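Chorismate mutase (Paraburkholderia phymatum, PDB 5TS9) probably catalyses the rearrangement of chorismate to prephenate, the branch-point step leading toward phenylalanine and tyrosine. Local coordinates at residues Q31-K36 with E83-L88. Sequence-based numbering, arbitrary orientation.
Sequences QVALSK and EVQYAL
Ala-33 packs its methyl against Gln-85 where helices 16-39 and 67-95 cross. That methyl points at the backbone of the other helix, its CB lying 4.3 Å from CA of Gln-85, and the two CA atoms come within 5.1 Å. The same CB also meets a single branch of Leu-88, CD1, at 4.0 Å. This is the close, apolar part of the contact, and it is dry. The segment axes approach to 9.1 Å and cross at -47°, joining the two helices in the all-helical type II chorismate mutase fold. Val-32, which also packs on Leu-106 and Ile-110 of helix 106-128, turns CG1 anti to its own N (chi1 168°) and lays it over the flat of the Gln-85 amide, 3.6 Å from CD. Beyond this methyl the contact becomes a polar, hydrated edge. Extended from CG onward, the Lys-36 side chain slants back toward the level of Val-32, passing OE1 of Gln-85 with CD and CE and bringing NZ to that oxygen at 2.8 Å; the bond lies in the carbonyl plane, on a lone pair, with a C=O...N angle of 137°. The opposite end of the amide is also engaged: NE2 donates to Asn-81 OD1, one turn earlier in its helix, and to a water 3.3 Å away. Thus both ends of the amide are tied, which fixes its rotation. Lys-36 NZ has a second protein acceptor in Val-43 O, and it donates only weakly to the water that Gln-85 NE2 holds by a normal bond.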
loop_
_atom_site.group_PDB
_atom_site.type_symbol
_atom_site.label_atom_id
_atom_site.label_comp_id
_atom_site.label_asym_id
_atom_site.label_seq_id
_atom_site.Cartn_x
_atom_site.Cartn_y
_atom_site.Cartn_z
ATOM N N GLN A 31 4.973 15.547 3.295
ATOM C CA GLN A 31 4.509 16.690 4.073
ATOM C C GLN A 31 3.223 16.379 4.832
ATOM O O GLN A 31 2.984 16.976 5.887
ATOM C CB GLN A 31 4.313 17.909 3.170
ATOM C CG GLN A 31 5.598 18.685 2.857
ATOM C CD GLN A 31 5.991 19.611 3.995
ATOM O OE1 GLN A 31 5.152 19.995 4.817
ATOM N NE2 GLN A 31 7.259 19.988 4.042
ATOM N N VAL A 32 2.363 15.492 4.321
ATOM C CA VAL A 32 1.183 15.146 5.116
ATOM C C VAL A 32 1.593 14.347 6.361
ATOM O O VAL A 32 1.061 14.564 7.460
ATOM C CB VAL A 32 0.155 14.400 4.250
ATOM C CG1 VAL A 32 -0.924 13.774 5.143
ATOM C CG2 VAL A 32 -0.479 15.383 3.201
ATOM N N ALA A 33 2.573 13.454 6.218
ATOM C CA ALA A 33 3.113 12.721 7.367
ATOM C C ALA A 33 3.631 13.673 8.442
ATOM O O ALA A 33 3.336 13.500 9.626
ATOM C CB ALA A 33 4.231 11.782 6.912
ATOM N N LEU A 34 4.412 14.680 8.046
ATOM C CA LEU A 34 4.909 15.676 9.004
ATOM C C LEU A 34 3.771 16.330 9.770
ATOM O O LEU A 34 3.833 16.488 10.999
ATOM C CB LEU A 34 5.713 16.751 8.271
ATOM C CG LEU A 34 7.049 16.371 7.640
ATOM C CD1 LEU A 34 7.601 17.551 6.810
ATOM C CD2 LEU A 34 8.044 15.923 8.727
ATOM N N SER A 35 2.732 16.752 9.048
ATOM C CA SER A 35 1.609 17.410 9.697
ATOM C C SER A 35 0.925 16.477 10.682
ATOM O O SER A 35 0.535 16.891 11.780
ATOM C CB SER A 35 0.614 17.893 8.646
ATOM O OG SER A 35 -0.574 18.349 9.279
ATOM N N LYS A 36 0.749 15.214 10.301
ATOM C CA LYS A 36 0.099 14.263 11.192
ATOM C C LYS A 36 1.005 13.888 12.359
ATOM O O LYS A 36 0.511 13.593 13.447
ATOM C CB LYS A 36 -0.339 13.031 10.404
ATOM C CG LYS A 36 -1.542 13.348 9.508
ATOM C CD LYS A 36 -1.998 12.156 8.706
ATOM C CE LYS A 36 -3.216 12.522 7.835
ATOM N NZ LYS A 36 -3.327 11.538 6.680
ATOM N N GLU A 83 0.621 4.347 2.134
ATOM C CA GLU A 83 1.794 3.479 2.283
ATOM C C GLU A 83 3.016 4.270 2.736
ATOM O O GLU A 83 3.744 3.870 3.656
ATOM C CB GLU A 83 2.086 2.777 0.953
ATOM C CG GLU A 83 3.355 1.960 0.933
ATOM C CD GLU A 83 3.532 1.153 -0.359
ATOM O OE1 GLU A 83 4.496 0.376 -0.447
ATOM O OE2 GLU A 83 2.709 1.291 -1.288
ATOM N N VAL A 84 3.262 5.399 2.084
ATOM C CA VAL A 84 4.394 6.234 2.464
ATOM C C VAL A 84 4.168 6.820 3.856
ATOM O O VAL A 84 5.052 6.767 4.712
ATOM C CB VAL A 84 4.624 7.334 1.414
ATOM C CG1 VAL A 84 5.695 8.322 1.878
ATOM C CG2 VAL A 84 5.049 6.697 0.090
ATOM N N GLN A 85 2.973 7.359 4.109
ATOM C CA GLN A 85 2.722 8.012 5.390
ATOM C C GLN A 85 2.910 7.042 6.557
ATOM O O GLN A 85 3.538 7.386 7.562
ATOM C CB GLN A 85 1.313 8.604 5.437
ATOM C CG GLN A 85 1.056 9.762 4.498
ATOM C CD GLN A 85 -0.376 10.249 4.601
ATOM O OE1 GLN A 85 -0.893 10.459 5.705
ATOM N NE2 GLN A 85 -1.028 10.442 3.451
ATOM N N TYR A 86 2.331 5.845 6.464
ATOM C CA TYR A 86 2.454 4.904 7.577
ATOM C C TYR A 86 3.918 4.541 7.821
ATOM O O TYR A 86 4.349 4.407 8.971
ATOM C CB TYR A 86 1.650 3.633 7.305
ATOM C CG TYR A 86 0.162 3.725 7.547
ATOM C CD1 TYR A 86 -0.346 4.078 8.806
ATOM C CD2 TYR A 86 -0.735 3.414 6.534
ATOM C CE1 TYR A 86 -1.720 4.132 9.034
ATOM C CE2 TYR A 86 -2.099 3.471 6.739
ATOM C CZ TYR A 86 -2.594 3.828 8.001
ATOM O OH TYR A 86 -3.958 3.911 8.207
ATOM N N ALA A 87 4.684 4.344 6.748
ATOM C CA ALA A 87 6.079 3.925 6.893
ATOM C C ALA A 87 6.927 5.040 7.490
ATOM O O ALA A 87 7.748 4.798 8.386
ATOM C CB ALA A 87 6.650 3.493 5.543
ATOM N N LEU A 88 6.743 6.262 6.999
ATOM C CA LEU A 88 7.483 7.406 7.531
ATOM C C LEU A 88 7.172 7.610 9.003
ATOM O O LEU A 88 8.077 7.812 9.816
ATOM C CB LEU A 88 7.141 8.672 6.746
ATOM C CG LEU A 88 7.630 8.796 5.305
ATOM C CD1 LEU A 88 7.147 10.122 4.762
ATOM C CD2 LEU A 88 9.172 8.752 5.276
HETATM O O HOH W 1 -3.884 12.082 3.323
#